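Local coordinates for enoyl-CoA hydratase (Mycolicibacterium smegmatis, PDB 7MCM), which probably catalyses the reversible hydration of enoyl-CoA thioesters to (3S)-3-hydroxyacyl-CoA in fatty acid metabolism, at residues W156-A161 against A165-M170. Numbering follows the deposited sequence. Where two conformers were deposited one is given.
Sequences WFLPRA and ARAAEM
Ala167 presses its methyl into the shoulder formed by Leu158 and Pro159, the middle of the contact. Its CB lies 3.7 Å from Pro159 N, against a nitrogen that carries no hydrogen, and 3.8 Å from CG of the proline ring, which rests alongside it. From the Leu158 side the branch point CG comes equally near, 3.8 Å from Ala167 CB. With CG anti to the backbone N (chi1 -172°), Leu158 reaches on past the alanine and divides its two methyls over Met170: CD2 stands 4.0 Å from Met170 CB, and both CD1 and CD2 lie 4.1 Å from Met170 SD. The bend at chi3 (63°) keeps Met170 CE near the two leucine methyls. Because alanine is so short, the backbones come close, with Pro159 CA 5.1 Å from Ala167 CA, while the axes of the two short segments pass 8.1 Å apart, with 130° between their N-to-C directions. The pairing is wholly apolar; Val126 of helix 120-127 also packs on Leu158, and Trp185 on Met170.

The polar groups work on the flanks. In one of its two conformers Arg160 lays its guanidinium over one face of the Trp156 ring, CZ offset toward the rim, and its NH1 reaches back to Trp156 O (2.7 Å) on a lone pair in the carbonyl plane. Arg166 NH1 meets the syn lone pair of Glu169 OE1 within the guanidinium plane, a salt bridge between residues three apart. Both flanks face a second subunit, where Arg207 pairs with Glu169 and the carbonyls of Ala229 and Ser226 accept from Trp156 and, in that conformer, Arg160. The arrangement is two short consecutive helices, 154-162 and 164-173, joined by a tight turn and packed obliquely at the subunit interface of a hexameric crotonase-fold enzyme.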
ATOM      1  N   TRP B 156       5.929   0.774 -15.082  1.00 29.08           N
ATOM      2  CA  TRP B 156       5.001   0.108 -14.168  1.00 32.91           C
ATOM      3  C   TRP B 156       4.392  -1.139 -14.806  1.00 31.89           C
ATOM      4  O   TRP B 156       4.296  -2.190 -14.158  1.00 28.13           O
ATOM      5  CB  TRP B 156       3.918   1.092 -13.724  1.00 28.02           C
ATOM      6  CG  TRP B 156       3.065   0.636 -12.561  1.00 30.16           C
ATOM      7  CD1 TRP B 156       3.311   0.820 -11.231  1.00 31.91           C
ATOM      8  CD2 TRP B 156       1.804  -0.040 -12.643  1.00 31.30           C
ATOM      9  NE1 TRP B 156       2.293   0.283 -10.480  1.00 34.13           N
ATOM     10  CE2 TRP B 156       1.354  -0.254 -11.323  1.00 35.59           C
ATOM     11  CE3 TRP B 156       1.023  -0.498 -13.703  1.00 31.67           C
ATOM     12  CZ2 TRP B 156       0.140  -0.895 -11.035  1.00 40.34           C
ATOM     13  CZ3 TRP B 156      -0.187  -1.141 -13.416  1.00 39.11           C
ATOM     14  CH2 TRP B 156      -0.609  -1.336 -12.096  1.00 40.98           C
ATOM     15  N   PHE B 157       4.037  -1.061 -16.092  1.00 28.59           N
ATOM     16  CA  PHE B 157       3.346  -2.157 -16.764  1.00 27.60           C
ATOM     17  C   PHE B 157       4.299  -3.250 -17.245  1.00 27.91           C
ATOM     18  O   PHE B 157       3.946  -4.432 -17.219  1.00 26.81           O
ATOM     19  CB  PHE B 157       2.545  -1.611 -17.947  1.00 30.33           C
ATOM     20  CG  PHE B 157       1.389  -0.744 -17.545  1.00 32.83           C
ATOM     21  CD1 PHE B 157       0.169  -1.312 -17.211  1.00 38.78           C
ATOM     22  CD2 PHE B 157       1.511   0.628 -17.509  1.00 33.11           C
ATOM     23  CE1 PHE B 157      -0.901  -0.522 -16.837  1.00 40.82           C
ATOM     24  CE2 PHE B 157       0.434   1.421 -17.136  1.00 33.08           C
ATOM     25  CZ  PHE B 157      -0.762   0.840 -16.801  1.00 37.10           C
ATOM     26  N   LEU B 158       5.506  -2.895 -17.685  1.00 23.07           N
ATOM     27  CA  LEU B 158       6.362  -3.896 -18.312  1.00 26.20           C
ATOM     28  C   LEU B 158       6.759  -5.020 -17.356  1.00 29.73           C
ATOM     29  O   LEU B 158       6.702  -6.193 -17.770  1.00 27.62           O
ATOM     30  CB  LEU B 158       7.599  -3.216 -18.935  1.00 25.08           C
ATOM     31  CG  LEU B 158       8.495  -4.127 -19.784  1.00 26.34           C
ATOM     32  CD1 LEU B 158       7.716  -4.782 -20.941  1.00 25.30           C
ATOM     33  CD2 LEU B 158       9.688  -3.339 -20.354  1.00 31.17           C
ATOM     34  N   PRO B 159       7.144  -4.765 -16.102  1.00 29.79           N
ATOM     35  CA  PRO B 159       7.475  -5.898 -15.223  1.00 32.96           C
ATOM     36  C   PRO B 159       6.292  -6.804 -14.989  1.00 34.95           C
ATOM     37  O   PRO B 159       6.467  -8.011 -14.779  1.00 34.04           O
ATOM     38  CB  PRO B 159       7.924  -5.226 -13.915  1.00 34.36           C
ATOM     39  CG  PRO B 159       8.239  -3.851 -14.275  1.00 32.36           C
ATOM     40  CD  PRO B 159       7.339  -3.482 -15.413  1.00 28.50           C
ATOM     41  N   ARG B 160       5.079  -6.258 -15.016  1.00 34.09           N
ATOM     42  CA  ARG B 160       3.913  -7.103 -14.819  0.65 36.15           C
ATOM     43  C   ARG B 160       3.590  -7.940 -16.048  1.00 39.04           C
ATOM     44  O   ARG B 160       2.793  -8.872 -15.942  1.00 39.79           O
ATOM     45  CB  ARG B 160       2.735  -6.232 -14.388  0.65 35.38           C
ATOM     46  CG  ARG B 160       2.979  -5.663 -12.989  0.65 38.07           C
ATOM     47  CD  ARG B 160       2.380  -4.287 -12.780  0.65 39.89           C
ATOM     48  NE  ARG B 160       2.441  -3.903 -11.373  0.65 40.22           N
ATOM     49  CZ  ARG B 160       3.416  -3.190 -10.822  0.65 37.82           C
ATOM     50  NH1 ARG B 160       4.416  -2.702 -11.542  0.65 28.64           N
ATOM     51  NH2 ARG B 160       3.392  -2.968  -9.512  0.65 42.06           N
ATOM     52  N   ALA B 161       4.225  -7.662 -17.188  1.00 33.96           N
ATOM     53  CA  ALA B 161       4.088  -8.486 -18.379  1.00 34.55           C
ATOM     54  C   ALA B 161       5.194  -9.520 -18.512  1.00 35.34           C
ATOM     55  O   ALA B 161       4.936 -10.635 -18.973  1.00 33.62           O
ATOM     56  CB  ALA B 161       4.073  -7.612 -19.644  1.00 31.81           C
ATOM     57  N   ALA B 165      13.174  -8.950 -14.071  1.00 31.86           N
ATOM     58  CA  ALA B 165      14.504  -9.058 -14.671  1.00 29.47           C
ATOM     59  C   ALA B 165      14.460  -8.763 -16.168  1.00 33.15           C
ATOM     60  O   ALA B 165      15.285  -7.994 -16.680  1.00 30.70           O
ATOM     61  CB  ALA B 165      15.101 -10.442 -14.409  1.00 29.55           C
ATOM     62  N   ARG B 166      13.481  -9.325 -16.880  1.00 28.68           N
ATOM     63  CA  ARG B 166      13.368  -9.030 -18.311  1.00 30.47           C
ATOM     64  C   ARG B 166      12.976  -7.577 -18.545  1.00 29.25           C
ATOM     65  O   ARG B 166      13.398  -6.972 -19.532  1.00 24.85           O
ATOM     66  CB  ARG B 166      12.351  -9.956 -18.987  1.00 29.54           C
ATOM     67  CG  ARG B 166      12.780 -11.409 -19.084  1.00 31.90           C
ATOM     68  CD  ARG B 166      14.080 -11.575 -19.885  1.00 38.80           C
ATOM     69  NE  ARG B 166      14.396 -12.990 -20.058  1.00 43.00           N
ATOM     70  CZ  ARG B 166      15.552 -13.468 -20.496  1.00 39.74           C
ATOM     71  NH1 ARG B 166      16.549 -12.669 -20.839  1.00 37.23           N
ATOM     72  NH2 ARG B 166      15.714 -14.785 -20.585  1.00 40.65           N
ATOM     73  N   ALA B 167      12.143  -7.003 -17.672  1.00 28.51           N
ATOM     74  CA  ALA B 167      11.806  -5.593 -17.842  1.00 29.81           C
ATOM     75  C   ALA B 167      13.040  -4.714 -17.666  1.00 27.64           C
ATOM     76  O   ALA B 167      13.195  -3.701 -18.355  1.00 28.05           O
ATOM     77  CB  ALA B 167      10.715  -5.186 -16.853  1.00 25.81           C
ATOM     78  N   ALA B 168      13.910  -5.076 -16.719  1.00 24.56           N
ATOM     79  CA  ALA B 168      15.167  -4.367 -16.538  1.00 29.90           C
ATOM     80  C   ALA B 168      16.035  -4.496 -17.783  1.00 26.95           C
ATOM     81  O   ALA B 168      16.576  -3.504 -18.282  1.00 28.32           O
ATOM     82  CB  ALA B 168      15.902  -4.905 -15.301  1.00 28.52           C
ATOM     83  N   GLU B 169      16.155  -5.713 -18.318  1.00 24.79           N
ATOM     84  CA  GLU B 169      16.924  -5.903 -19.540  1.00 26.91           C
ATOM     85  C   GLU B 169      16.387  -5.032 -20.673  1.00 28.83           C
ATOM     86  O   GLU B 169      17.152  -4.336 -21.348  1.00 27.65           O
ATOM     87  CB  GLU B 169      16.921  -7.375 -19.948  1.00 29.73           C
ATOM     88  CG  GLU B 169      17.637  -7.614 -21.264  1.00 31.22           C
ATOM     89  CD  GLU B 169      17.618  -9.060 -21.679  1.00 35.80           C
ATOM     90  OE1 GLU B 169      17.221  -9.906 -20.856  1.00 35.55           O
ATOM     91  OE2 GLU B 169      18.006  -9.357 -22.825  1.00 36.91           O
ATOM     92  N   MET B 170      15.066  -5.036 -20.886  1.00 26.55           N
ATOM     93  CA  MET B 170      14.517  -4.245 -21.987  1.00 24.69           C
ATOM     94  C   MET B 170      14.687  -2.752 -21.740  1.00 23.90           C
ATOM     95  O   MET B 170      14.976  -1.989 -22.671  1.00 26.13           O
ATOM     96  CB  MET B 170      13.028  -4.557 -22.190  1.00 26.76           C
ATOM     97  CG  MET B 170      12.735  -5.955 -22.693  1.00 27.31           C
ATOM     98  SD  MET B 170      10.971  -6.296 -22.862  1.00 28.29           S
ATOM     99  CE  MET B 170      10.511  -5.109 -24.107  1.00 26.23           C
TER